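Local coordinates for malate dehydrogenase (Porphyromonas gingivalis, PDB 3FI9), which probably catalyses the NAD-dependent interconversion of malate and oxaloacetate, at residues I123-P128 with Y242-M247; S22-T27 with Y79-G84; Q146-A151 with D284-S289; T132-L137 with G262-V267; G152-R157 with Q219-G224. All blocks are in the same frame, centred on the assembly; numbering follows the deposited sequence.

Contact 1: residues I123-P128 with Y242-M247; sequences IIIFNP and YVSIEM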
# COMPACT_ATOMS: atom_id res chain seq x y z
N ILE A 123 16.43 8.25 -6.32
CA ILE A 123 15.92 7.16 -7.17
C ILE A 123 14.90 7.67 -8.16
O ILE A 123 13.89 8.33 -7.79
CB ILE A 123 15.31 6.01 -6.30
CG1 ILE A 123 16.32 5.57 -5.20
CG2 ILE A 123 14.82 4.86 -7.24
CD1 ILE A 123 15.81 4.43 -4.27
N ILE A 124 15.14 7.36 -9.44
CA ILE A 124 14.32 7.85 -10.51
C ILE A 124 13.57 6.64 -11.08
O ILE A 124 14.21 5.63 -11.40
CB ILE A 124 15.22 8.44 -11.59
CG1 ILE A 124 16.09 9.60 -11.05
CG2 ILE A 124 14.36 8.88 -12.78
CD1 ILE A 124 15.25 10.75 -10.51
N ILE A 125 12.24 6.71 -11.20
CA ILE A 125 11.56 5.50 -11.67
C ILE A 125 10.75 5.69 -12.96
O ILE A 125 10.32 4.71 -13.57
CB ILE A 125 10.66 4.85 -10.58
CG1 ILE A 125 9.28 5.49 -10.53
CG2 ILE A 125 11.45 4.77 -9.22
CD1 ILE A 125 8.21 4.53 -10.00
N PHE A 126 10.63 6.93 -13.40
CA PHE A 126 9.90 7.23 -14.60
C PHE A 126 10.73 6.96 -15.87
O PHE A 126 11.95 7.11 -15.91
CB PHE A 126 9.26 8.63 -14.57
CG PHE A 126 10.24 9.79 -14.44
CD1 PHE A 126 10.76 10.40 -15.57
CD2 PHE A 126 10.58 10.29 -13.20
CE1 PHE A 126 11.63 11.50 -15.45
CE2 PHE A 126 11.45 11.38 -13.07
CZ PHE A 126 11.99 11.98 -14.20
N ASN A 127 10.05 6.47 -16.89
CA ASN A 127 10.75 6.01 -18.08
C ASN A 127 10.99 7.12 -19.10
O ASN A 127 10.31 8.14 -19.06
CB ASN A 127 10.01 4.83 -18.70
CG ASN A 127 10.48 3.51 -18.14
OD1 ASN A 127 11.68 3.32 -17.89
ND2 ASN A 127 9.56 2.62 -17.89
N PRO A 128 11.95 6.91 -20.00
CA PRO A 128 12.81 5.72 -20.05
C PRO A 128 13.94 5.83 -19.02
O PRO A 128 14.77 6.73 -19.14
CB PRO A 128 13.35 5.75 -21.48
CG PRO A 128 13.35 7.21 -21.85
CD PRO A 128 12.19 7.83 -21.14
N TYR A 242 6.31 -0.41 -4.21
CA TYR A 242 6.91 -1.17 -3.13
C TYR A 242 8.43 -1.40 -3.38
O TYR A 242 9.25 -1.20 -2.49
CB TYR A 242 6.20 -2.52 -2.96
CG TYR A 242 6.85 -3.35 -1.91
CD1 TYR A 242 6.63 -3.08 -0.55
CD2 TYR A 242 7.64 -4.43 -2.25
CE1 TYR A 242 7.25 -3.88 0.45
CE2 TYR A 242 8.25 -5.18 -1.29
CZ TYR A 242 8.07 -4.89 0.04
OH TYR A 242 8.68 -5.73 0.96
N VAL A 243 8.79 -1.77 -4.60
CA VAL A 243 10.20 -2.14 -4.88
C VAL A 243 11.13 -0.91 -4.75
O VAL A 243 12.19 -0.95 -4.08
CB VAL A 243 10.33 -2.91 -6.22
CG1 VAL A 243 11.82 -3.13 -6.58
CG2 VAL A 243 9.54 -4.28 -6.11
N SER A 244 10.67 0.21 -5.32
CA SER A 244 11.37 1.49 -5.20
C SER A 244 11.57 1.88 -3.73
O SER A 244 12.63 2.39 -3.33
CB SER A 244 10.57 2.58 -5.92
OG SER A 244 10.52 2.31 -7.35
N ILE A 245 10.54 1.71 -2.94
CA ILE A 245 10.71 2.10 -1.53
C ILE A 245 11.63 1.13 -0.78
O ILE A 245 12.36 1.56 0.15
CB ILE A 245 9.39 2.33 -0.78
CG1 ILE A 245 8.51 3.32 -1.61
CG2 ILE A 245 9.69 2.87 0.67
CD1 ILE A 245 9.14 4.73 -1.96
N GLU A 246 11.63 -0.15 -1.15
CA GLU A 246 12.64 -1.04 -0.58
C GLU A 246 14.00 -0.53 -0.96
O GLU A 246 14.93 -0.63 -0.14
CB GLU A 246 12.58 -2.47 -1.13
CG GLU A 246 11.45 -3.33 -0.71
CD GLU A 246 11.56 -4.74 -1.32
OE1 GLU A 246 11.72 -5.68 -0.55
OE2 GLU A 246 11.49 -4.91 -2.55
N MET A 247 14.15 -0.03 -2.20
CA MET A 247 15.48 0.54 -2.59
C MET A 247 15.90 1.71 -1.69
O MET A 247 17.08 1.74 -1.23
CB MET A 247 15.53 0.99 -4.07
CG MET A 247 15.12 -0.12 -5.07
SD MET A 247 15.03 0.50 -6.76
CE MET A 247 16.65 1.12 -7.04

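Contact 2: residues S22-T27 with Y79-G84; sequences SNMAQT and YIVSSG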
# COMPACT_ATOMS: atom_id res chain seq x y z
N SER A 22 1.36 7.77 -4.28
CA SER A 22 0.52 7.65 -3.07
C SER A 22 0.83 6.30 -2.33
O SER A 22 0.89 6.21 -1.07
CB SER A 22 -0.96 7.84 -3.40
OG SER A 22 -1.53 6.77 -4.16
N ASN A 23 1.00 5.25 -3.13
CA ASN A 23 1.35 3.94 -2.57
C ASN A 23 2.73 4.03 -1.96
O ASN A 23 2.97 3.45 -0.93
CB ASN A 23 1.24 2.84 -3.64
CG ASN A 23 1.42 1.42 -3.04
OD1 ASN A 23 2.53 1.01 -2.76
ND2 ASN A 23 0.33 0.67 -2.92
N MET A 24 3.63 4.81 -2.56
CA MET A 24 4.96 4.97 -1.98
C MET A 24 4.89 5.63 -0.62
O MET A 24 5.62 5.27 0.30
CB MET A 24 5.88 5.81 -2.89
CG MET A 24 6.30 5.15 -4.25
SD MET A 24 7.31 6.45 -5.21
CE MET A 24 8.12 5.38 -6.38
N ALA A 25 3.99 6.59 -0.50
CA ALA A 25 3.87 7.31 0.74
C ALA A 25 3.44 6.37 1.84
O ALA A 25 3.96 6.42 2.94
CB ALA A 25 2.83 8.47 0.61
N GLN A 26 2.45 5.54 1.55
CA GLN A 26 1.94 4.58 2.53
C GLN A 26 3.05 3.56 2.84
O GLN A 26 3.24 3.18 3.96
CB GLN A 26 0.68 3.88 1.96
CG GLN A 26 0.17 2.73 2.95
CD GLN A 26 -1.01 1.97 2.37
OE1 GLN A 26 -1.64 2.40 1.40
NE2 GLN A 26 -1.29 0.80 2.94
N THR A 27 3.81 3.15 1.82
CA THR A 27 4.86 2.16 2.06
C THR A 27 5.99 2.72 2.91
O THR A 27 6.52 2.03 3.82
CB THR A 27 5.38 1.61 0.71
OG1 THR A 27 4.28 1.00 0.02
CG2 THR A 27 6.52 0.55 0.91
N TYR A 79 16.91 12.19 1.05
CA TYR A 79 16.53 11.07 0.15
C TYR A 79 15.39 11.52 -0.68
O TYR A 79 14.50 12.23 -0.21
CB TYR A 79 16.14 9.82 0.95
CG TYR A 79 17.26 9.43 1.86
CD1 TYR A 79 18.27 8.59 1.43
CD2 TYR A 79 17.38 10.00 3.15
CE1 TYR A 79 19.35 8.24 2.29
CE2 TYR A 79 18.44 9.69 3.97
CZ TYR A 79 19.41 8.79 3.55
OH TYR A 79 20.46 8.49 4.37
N ILE A 80 15.41 11.12 -1.96
CA ILE A 80 14.37 11.51 -2.87
C ILE A 80 14.01 10.31 -3.71
O ILE A 80 14.89 9.62 -4.23
CB ILE A 80 14.85 12.60 -3.87
CG1 ILE A 80 15.21 13.90 -3.12
CG2 ILE A 80 13.73 12.88 -4.90
CD1 ILE A 80 15.89 14.95 -4.02
N VAL A 81 12.71 10.08 -3.89
CA VAL A 81 12.25 9.07 -4.83
C VAL A 81 11.27 9.74 -5.75
O VAL A 81 10.28 10.25 -5.29
CB VAL A 81 11.53 7.91 -4.11
CG1 VAL A 81 10.87 6.91 -5.13
CG2 VAL A 81 12.50 7.22 -3.16
N SER A 82 11.53 9.71 -7.06
CA SER A 82 10.57 10.32 -8.01
C SER A 82 9.87 9.42 -8.99
O SER A 82 10.53 8.71 -9.76
CB SER A 82 11.24 11.43 -8.85
OG SER A 82 10.29 11.96 -9.78
N SER A 83 8.54 9.48 -8.98
CA SER A 83 7.77 8.93 -10.08
C SER A 83 7.15 10.06 -10.85
O SER A 83 6.08 9.91 -11.40
CB SER A 83 6.64 8.01 -9.62
OG SER A 83 5.89 8.65 -8.59
N GLY A 84 7.80 11.22 -10.85
CA GLY A 84 7.17 12.38 -11.48
C GLY A 84 7.61 12.54 -12.90
O GLY A 84 8.38 13.42 -13.20

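Contact 3: residues Q146-A151 with D284-S289; sequences QVTTLA and DGVKHS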
# COMPACT_ATOMS: atom_id res chain seq x y z
N GLN A 146 25.27 7.88 -5.89
CA GLN A 146 24.13 8.48 -5.21
C GLN A 146 22.83 8.40 -5.99
O GLN A 146 21.81 8.90 -5.53
CB GLN A 146 24.45 9.94 -4.88
CG GLN A 146 25.70 10.12 -3.93
CD GLN A 146 25.93 11.57 -3.62
OE1 GLN A 146 26.64 12.25 -4.35
NE2 GLN A 146 25.26 12.08 -2.57
N VAL A 147 22.86 7.88 -7.21
CA VAL A 147 21.63 7.83 -8.03
C VAL A 147 21.38 6.44 -8.58
O VAL A 147 22.29 5.86 -9.16
CB VAL A 147 21.68 8.83 -9.22
CG1 VAL A 147 20.36 8.80 -10.07
CG2 VAL A 147 21.94 10.25 -8.70
N THR A 148 20.17 5.91 -8.40
CA THR A 148 19.76 4.62 -8.98
C THR A 148 18.41 4.75 -9.67
O THR A 148 17.69 5.74 -9.48
CB THR A 148 19.61 3.52 -7.91
OG1 THR A 148 18.86 4.03 -6.80
CG2 THR A 148 20.99 3.07 -7.41
N THR A 149 18.06 3.76 -10.49
CA THR A 149 16.73 3.68 -11.05
C THR A 149 16.11 2.33 -10.69
O THR A 149 16.81 1.37 -10.47
CB THR A 149 16.74 3.81 -12.61
OG1 THR A 149 17.52 2.74 -13.18
CG2 THR A 149 17.44 5.14 -13.04
N LEU A 150 14.78 2.29 -10.60
CA LEU A 150 14.03 1.05 -10.50
C LEU A 150 14.27 0.22 -11.77
O LEU A 150 13.96 0.67 -12.89
CB LEU A 150 12.53 1.38 -10.43
CG LEU A 150 11.61 0.17 -10.56
CD1 LEU A 150 11.86 -0.73 -9.32
CD2 LEU A 150 10.11 0.58 -10.72
N ALA A 151 14.79 -0.99 -11.60
CA ALA A 151 15.10 -1.89 -12.67
C ALA A 151 14.84 -3.35 -12.29
O ALA A 151 15.18 -4.24 -13.07
CB ALA A 151 16.56 -1.71 -13.12
N ASP A 284 26.12 3.55 1.98
CA ASP A 284 27.17 4.19 1.19
C ASP A 284 26.81 4.36 -0.26
O ASP A 284 27.67 4.69 -1.06
CB ASP A 284 28.47 3.40 1.30
CG ASP A 284 29.01 3.40 2.72
OD1 ASP A 284 29.07 4.49 3.33
OD2 ASP A 284 29.32 2.31 3.23
N GLY A 285 25.55 4.11 -0.61
CA GLY A 285 25.10 4.26 -1.99
C GLY A 285 25.11 2.97 -2.79
O GLY A 285 25.08 1.88 -2.23
N VAL A 286 25.19 3.10 -4.11
CA VAL A 286 25.16 1.91 -4.96
C VAL A 286 26.55 1.58 -5.51
O VAL A 286 27.35 2.48 -5.83
CB VAL A 286 24.16 2.12 -6.12
CG1 VAL A 286 24.58 3.31 -6.98
CG2 VAL A 286 23.99 0.84 -6.96
N LYS A 287 26.85 0.30 -5.61
CA LYS A 287 28.00 -0.16 -6.39
C LYS A 287 27.58 -1.37 -7.25
O LYS A 287 26.63 -2.08 -6.92
CB LYS A 287 29.19 -0.51 -5.50
N HIS A 288 28.28 -1.61 -8.35
CA HIS A 288 27.96 -2.77 -9.15
C HIS A 288 29.13 -3.73 -9.22
O HIS A 288 30.29 -3.32 -9.06
CB HIS A 288 27.45 -2.37 -10.55
CG HIS A 288 28.49 -1.76 -11.44
ND1 HIS A 288 29.47 -2.49 -12.06
CD2 HIS A 288 28.66 -0.48 -11.85
CE1 HIS A 288 30.21 -1.69 -12.82
NE2 HIS A 288 29.75 -0.46 -12.69
N SER A 289 28.83 -4.99 -9.45
CA SER A 289 29.88 -6.00 -9.55
C SER A 289 30.61 -5.90 -10.90
O SER A 289 30.21 -5.15 -11.79
CB SER A 289 29.26 -7.39 -9.38
OG SER A 289 28.63 -7.74 -10.59

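Contact 4: residues T132-L137 with G262-V267; sequences TGLVTL and GCYVNV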
# COMPACT_ATOMS: atom_id res chain seq x y z
N THR A 132 16.40 8.95 -18.10
CA THR A 132 15.99 9.84 -17.00
C THR A 132 16.93 9.77 -15.82
O THR A 132 17.29 10.80 -15.21
CB THR A 132 14.54 9.56 -16.56
OG1 THR A 132 14.40 8.17 -16.17
CG2 THR A 132 13.59 9.84 -17.71
N GLY A 133 17.32 8.56 -15.46
CA GLY A 133 18.28 8.41 -14.42
C GLY A 133 19.62 9.05 -14.77
O GLY A 133 20.26 9.67 -13.90
N LEU A 134 20.08 8.90 -16.02
CA LEU A 134 21.43 9.46 -16.37
C LEU A 134 21.39 11.00 -16.41
O LEU A 134 22.31 11.69 -15.95
CB LEU A 134 21.89 8.89 -17.72
CG LEU A 134 23.17 9.43 -18.36
CD1 LEU A 134 24.35 9.15 -17.48
CD2 LEU A 134 23.40 8.76 -19.75
N VAL A 135 20.30 11.53 -16.95
CA VAL A 135 20.15 12.99 -17.03
C VAL A 135 20.04 13.56 -15.63
O VAL A 135 20.68 14.57 -15.30
CB VAL A 135 18.87 13.35 -17.79
CG1 VAL A 135 18.54 14.83 -17.59
CG2 VAL A 135 19.00 13.01 -19.29
N THR A 136 19.25 12.92 -14.77
CA THR A 136 19.21 13.42 -13.39
C THR A 136 20.57 13.43 -12.73
O THR A 136 20.92 14.42 -12.08
CB THR A 136 18.19 12.66 -12.51
OG1 THR A 136 16.88 12.91 -12.99
CG2 THR A 136 18.24 13.16 -11.07
N LEU A 137 21.32 12.32 -12.82
CA LEU A 137 22.67 12.26 -12.28
C LEU A 137 23.54 13.43 -12.77
O LEU A 137 24.19 14.13 -11.98
CB LEU A 137 23.34 10.92 -12.67
CG LEU A 137 24.75 10.66 -12.18
CD1 LEU A 137 24.92 10.95 -10.68
CD2 LEU A 137 25.30 9.25 -12.60
N GLY A 262 19.15 0.06 -11.52
CA GLY A 262 19.87 0.83 -12.54
C GLY A 262 20.93 1.71 -11.90
O GLY A 262 20.68 2.37 -10.86
N CYS A 263 22.15 1.69 -12.44
CA CYS A 263 23.17 2.51 -11.95
C CYS A 263 24.14 2.89 -13.05
O CYS A 263 24.10 2.31 -14.15
CB CYS A 263 23.91 1.81 -10.79
SG CYS A 263 24.99 0.52 -11.36
N TYR A 264 24.98 3.89 -12.77
CA TYR A 264 25.94 4.40 -13.75
C TYR A 264 27.03 3.35 -13.93
O TYR A 264 27.56 2.80 -12.96
CB TYR A 264 26.63 5.68 -13.23
CG TYR A 264 27.49 6.30 -14.32
CD1 TYR A 264 26.93 6.66 -15.55
CD2 TYR A 264 28.83 6.53 -14.11
CE1 TYR A 264 27.74 7.22 -16.58
CE2 TYR A 264 29.63 7.10 -15.09
CZ TYR A 264 29.08 7.44 -16.31
OH TYR A 264 29.92 7.99 -17.24
N VAL A 265 27.38 3.10 -15.20
CA VAL A 265 28.41 2.12 -15.59
C VAL A 265 29.34 2.84 -16.56
O VAL A 265 28.89 3.48 -17.52
CB VAL A 265 27.79 0.90 -16.34
CG1 VAL A 265 28.89 -0.01 -16.85
CG2 VAL A 265 26.81 0.12 -15.41
N ASN A 266 30.64 2.75 -16.36
CA ASN A 266 31.52 3.30 -17.41
C ASN A 266 32.78 2.48 -17.41
O ASN A 266 33.71 2.85 -16.75
CB ASN A 266 31.86 4.77 -17.14
CG ASN A 266 32.75 5.39 -18.23
OD1 ASN A 266 32.61 5.08 -19.41
ND2 ASN A 266 33.64 6.27 -17.84
N VAL A 267 32.80 1.39 -18.16
CA VAL A 267 33.97 0.50 -18.19
C VAL A 267 34.21 0.09 -19.63
O VAL A 267 33.36 0.26 -20.49
CB VAL A 267 33.75 -0.74 -17.33
CG1 VAL A 267 33.42 -0.33 -15.89
CG2 VAL A 267 32.60 -1.59 -17.92

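Contact 5: residues G152-R157 with Q219-G224; sequences GLDSTR and QRVVKG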
# COMPACT_ATOMS: atom_id res chain seq x y z
N GLY A 152 14.26 -3.59 -11.11
CA GLY A 152 14.18 -4.98 -10.55
C GLY A 152 12.93 -5.75 -11.01
O GLY A 152 12.82 -6.98 -10.82
N LEU A 153 11.94 -5.04 -11.54
CA LEU A 153 10.66 -5.69 -11.91
C LEU A 153 10.83 -6.75 -12.98
O LEU A 153 10.06 -7.70 -13.00
CB LEU A 153 9.56 -4.68 -12.33
CG LEU A 153 9.03 -3.71 -11.25
CD1 LEU A 153 7.73 -2.98 -11.72
CD2 LEU A 153 8.74 -4.39 -9.89
N ASP A 154 11.80 -6.60 -13.88
CA ASP A 154 12.02 -7.65 -14.89
C ASP A 154 12.45 -8.94 -14.16
O ASP A 154 12.04 -10.04 -14.52
CB ASP A 154 13.08 -7.23 -15.94
CG ASP A 154 12.49 -6.36 -17.09
OD1 ASP A 154 11.26 -6.18 -17.19
OD2 ASP A 154 13.28 -5.83 -17.91
N SER A 155 13.26 -8.78 -13.11
CA SER A 155 13.73 -9.92 -12.34
C SER A 155 12.63 -10.59 -11.46
O SER A 155 12.58 -11.82 -11.37
CB SER A 155 14.95 -9.54 -11.50
OG SER A 155 16.07 -9.20 -12.33
N THR A 156 11.75 -9.80 -10.85
CA THR A 156 10.67 -10.36 -10.01
C THR A 156 9.62 -10.98 -10.91
O THR A 156 9.02 -12.01 -10.57
CB THR A 156 10.02 -9.30 -9.06
OG1 THR A 156 9.38 -8.26 -9.84
CG2 THR A 156 11.08 -8.69 -8.18
N ARG A 157 9.43 -10.39 -12.08
CA ARG A 157 8.46 -10.96 -13.02
C ARG A 157 9.03 -12.28 -13.56
O ARG A 157 8.33 -13.28 -13.66
CB ARG A 157 8.17 -9.97 -14.12
CG ARG A 157 7.31 -8.81 -13.63
CD ARG A 157 7.10 -7.74 -14.76
NE ARG A 157 6.28 -6.65 -14.24
CZ ARG A 157 6.17 -5.46 -14.83
NH1 ARG A 157 6.81 -5.20 -15.96
NH2 ARG A 157 5.41 -4.51 -14.29
N GLN A 219 8.78 -13.93 -23.02
CA GLN A 219 7.90 -12.93 -23.62
C GLN A 219 6.84 -12.45 -22.62
O GLN A 219 6.43 -11.28 -22.68
CB GLN A 219 7.25 -13.49 -24.88
CG GLN A 219 7.07 -12.47 -25.96
CD GLN A 219 8.33 -11.67 -26.24
OE1 GLN A 219 8.27 -10.47 -26.43
NE2 GLN A 219 9.48 -12.32 -26.22
N ARG A 220 6.39 -13.30 -21.69
CA ARG A 220 5.41 -12.82 -20.69
C ARG A 220 6.09 -11.84 -19.72
O ARG A 220 5.42 -10.98 -19.15
CB ARG A 220 4.78 -13.96 -19.87
CG ARG A 220 3.88 -14.90 -20.71
CD ARG A 220 3.05 -15.82 -19.87
NE ARG A 220 3.84 -16.87 -19.23
CZ ARG A 220 4.20 -18.01 -19.81
NH1 ARG A 220 3.84 -18.24 -21.06
NH2 ARG A 220 4.92 -18.91 -19.15
N VAL A 221 7.40 -11.99 -19.51
CA VAL A 221 8.15 -11.00 -18.74
C VAL A 221 8.28 -9.69 -19.49
O VAL A 221 7.92 -8.64 -18.98
CB VAL A 221 9.55 -11.56 -18.33
CG1 VAL A 221 10.42 -10.49 -17.61
CG2 VAL A 221 9.34 -12.76 -17.46
N VAL A 222 8.76 -9.77 -20.74
CA VAL A 222 8.85 -8.58 -21.61
C VAL A 222 7.55 -7.75 -21.67
O VAL A 222 7.58 -6.50 -21.58
CB VAL A 222 9.28 -8.98 -23.06
CG1 VAL A 222 9.17 -7.77 -23.99
CG2 VAL A 222 10.69 -9.59 -23.06
N LYS A 223 6.42 -8.45 -21.79
CA LYS A 223 5.09 -7.84 -21.89
C LYS A 223 4.38 -7.74 -20.54
O LYS A 223 3.18 -7.54 -20.49
CB LYS A 223 4.19 -8.66 -22.81
CG LYS A 223 4.69 -8.70 -24.23
CD LYS A 223 4.39 -7.40 -24.93
CE LYS A 223 5.19 -7.28 -26.23
NZ LYS A 223 4.69 -6.12 -27.04
N GLY A 224 5.14 -7.89 -19.46
CA GLY A 224 4.53 -7.91 -18.12
C GLY A 224 3.74 -6.65 -17.78
O GLY A 224 2.70 -6.74 -17.13

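Contact 1: residues I123-P128 with Y242-M247
Ile123, in the last part of strand 121-124, reaches across to Ser244 and Met247 of helix 238-251. From CB, which heads for the helix, two branches part. Ile123 CG2 stays back and comes no nearer than 4.2 Å to Met247 CE, the methyl at the end of a chain bent at its last torsion. Ile123 CG1 passes Thr148 OG1, 3.4 Å away. Because Ile123 CD1 continues the chain in extended form (chi2 180°), it runs straight into the helix, where it lies 3.5 Å from Met247 CB, tighter than an ordinary carbon contact. Ile123 CD1 also rests 3.9 Å from Ser244 O.

Two residues on, Ile125 meets the same helix through its CG2 methyl, which sits 3.2 Å from Ser244 OG. No bond forms there. Ser244 OG lies beside its own backbone N (chi1 -65°) and spends its proton on Pro240 O, one turn back, so an intrahelical bond satisfies a buried hydroxyl against an apolar wall. Ile125, with Phe126 and Asn127, is predicted to bind NAD, and the peptide before Pro128 is cis.

Strand 121-124 is flanked in the sheet by strands 77-82 and 147-150. Helix 238-251 shares its place over these strands with helix 19-30, while Tyr242 turns to Phe59 of the second subunit, and helix 94-115 receives Ile124 and Phe126.

Contact 2: residues S22-T27 with Y79-G84
Met24 of helix 19-30 drives its thioether down onto Val81 of strand 77-82, and nearly the whole tight part of the contact lies in this one pair. Met24 CE comes to 3.4 Å from Val81 CG1, closer than two carbons usually stand, with Met24 SD at 3.6 Å from the same methyl. The methionine spans the gap because its chain is extended beyond CG (chi2 176°, chi3 162°). Val81 answers with the branch that lies opposite its backbone N, and its second methyl takes no part.

This is helix-on-sheet packing in a Rossmann fold: helix 19-30 follows strand 10-14, and the glycine-rich turn between them and the first turn of the helix (Gly15 to Gly21) are predicted to bind NAD. Strand 77-82 lies next to strand 10-14, whose Ile13 touches both Met24 and Val81.

Toward the strand's end the packing slackens. Ser83, partly exposed, brings OG only to 4.3 Å from Met24 SD, and that hydroxyl makes a weak hydrogen bond to Val14 O. Here the chain turns: Ser82 OG accepts from Gly84 N at 2.8 Å in a nearly straight bond (163°), an ST turn. On the helix, Thr27 OG1 binds Asn23 O at 2.9 Å from above the carbonyl plane, and Thr27 N shares that acceptor. Asn23 and Gln26 bond across the dimer interface with Gln26 and Asn23 of the second subunit.

Contact 3: residues Q146-A151 with D284-S289
Thr148 lays its CG2 methyl against the branched end of Val286. Thr148 CG2 is 3.6 Å from Val286 CB and just as close to Val286 CG1, with Val286 CG2 little farther off, so one methyl sits over the whole fork of the valine. The two side chains run antiparallel alongside one another. What directs the threonine is the placing of OG1 between its backbone N and carbonyl carbon (chi1 46°): the hydroxyl pairs with His121 NE2, and the methyl is left to the valine. A buried polar atom is thereby satisfied away from the apolar patch. Val286 CG1 also approaches the backbone, 4.1 Å from Val147 O, while the valine's own backbone bonds to Ser145.

No hydrogen bond joins the two segments directly. The strand that carries the valine opens at Gly285 with a positive phi (96°). Further along, His288 ND1 donates to Ser289 O at 2.8 Å with the acceptor in the ring plane, which would favour one orientation of the imidazole.

Strand 285-288 pairs antiparallel with strand 279-282, and Val286 also touches Thr279 and Ile281 there. The arrangement is that of a beta hairpin from the C-terminal alpha/beta region laid against strand 147-150, the last of the parallel strands of the Rossmann sheet.

Contact 4: residues T132-L137 with G262-V267
Thr136 N donates to Thr132 O at 2.9 Å, the shortest polar bond within the segments, and Leu137 N follows with a bond to Gly133 O of 3.1 Å. These are ordinary helical bonds, and they shape the stretch of helix 129-140 from which Leu134 and Leu137 reach Tyr264 of strand 261-267. Thr136 OG1 bonds to Ala105 O on helix 94-115, away from the leucines.

The contact itself is entirely apolar. Leu137 brings CD2 in at the root of the tyrosine, 3.9 Å from Tyr264 CB and 4.1 Å from Tyr264 CG, the two side chains running at roughly a right angle. Leu134 works further out: its CD1 lies 4.0 Å from Tyr264 CE1 and hardly farther from CD1 of the same ring. Both methyls come at the ring on a slant. Leu134 sets off at an angle to the strand, and its CG, opposite the backbone N (chi1 173°), carries the tip nearer. Tyr264 is built in the same way (chi1 -173°), which extends the ring from the strand past both leucines.

Around the pair, Pro144, His272 and Trp329 also touch the tyrosine, and Leu134 reaches Met274 of strand 273-277. Strand 261-267 is bordered by strands 147-150 and 273-277 in the mixed sheet, with Cys263 and Val265 touching strand 285-288, while Val135 on helix 129-140 packs on helix 94-115.

Contact 5: residues G152-R157 with Q219-G224
With CG beside its backbone N (chi1 -73°) and the chain then extended to NE, Arg157 carries its guanidinium along the end of helix 211-222 to Gly224, while its CB remains near Val221. Val221 sets CG1 opposite its own backbone N (chi1 176°), which places both methyls on helix 153-166. CG1 of Val221 touches Asp154 O at 3.5 Å and approaches Arg157 CB at 4.2 Å; CG2 of Val221 lies 3.9 Å from Arg157 C. One valine thus wedges against the backbone of a whole turn.

At the far end the guanidinium is layered. Leu153 CB lies 4.2 Å above the centre of one face, and Gly224 C lies over the opposite face, toward the rim, with Arg157 NH1 3.9 Å from it. Gly224 meets it with backbone atoms alone, which lets the guanidinium lie close over the peptide. Helix 211-222 ends here, Lys223 being the N-cap residue of helix 224-232, and His56 of the second subunit packs on Arg157.

No hydrogen bond crosses the contact. Asp154 OD2 accepts from Gly183 N, and its side chain touches His182, the predicted proton acceptor. Arg157 is predicted to bind substrate: the contacts over its two faces fix how the guanidinium is turned, and none of its N-H groups bonds across the two segments, consistent with a role in gripping a substrate carboxylate, as in related dehydrogenases.

Contacts 1 to 4 all reach the large mixed sheet, through strands 77-82, 121-124, 147-150 and 261-267, which are consecutive across it. Contacts 1 and 2 lie about 8 Å apart between centres and contacts 3 and 4 about 9 Å, whereas contact 5 stands about 22 Å from contact 2. Contact 2 closes first along the chain; contacts 1, 3 and 4 then interleave, each pairing a segment of the NAD-binding region with one of the C-terminal alpha/beta region, and contact 5 is nested within their loops. The two regions are thus knitted together by several crossings, with predicted cofactor and substrate residues near the junction. Contacts 1, 2 and 5 also touch the second subunit.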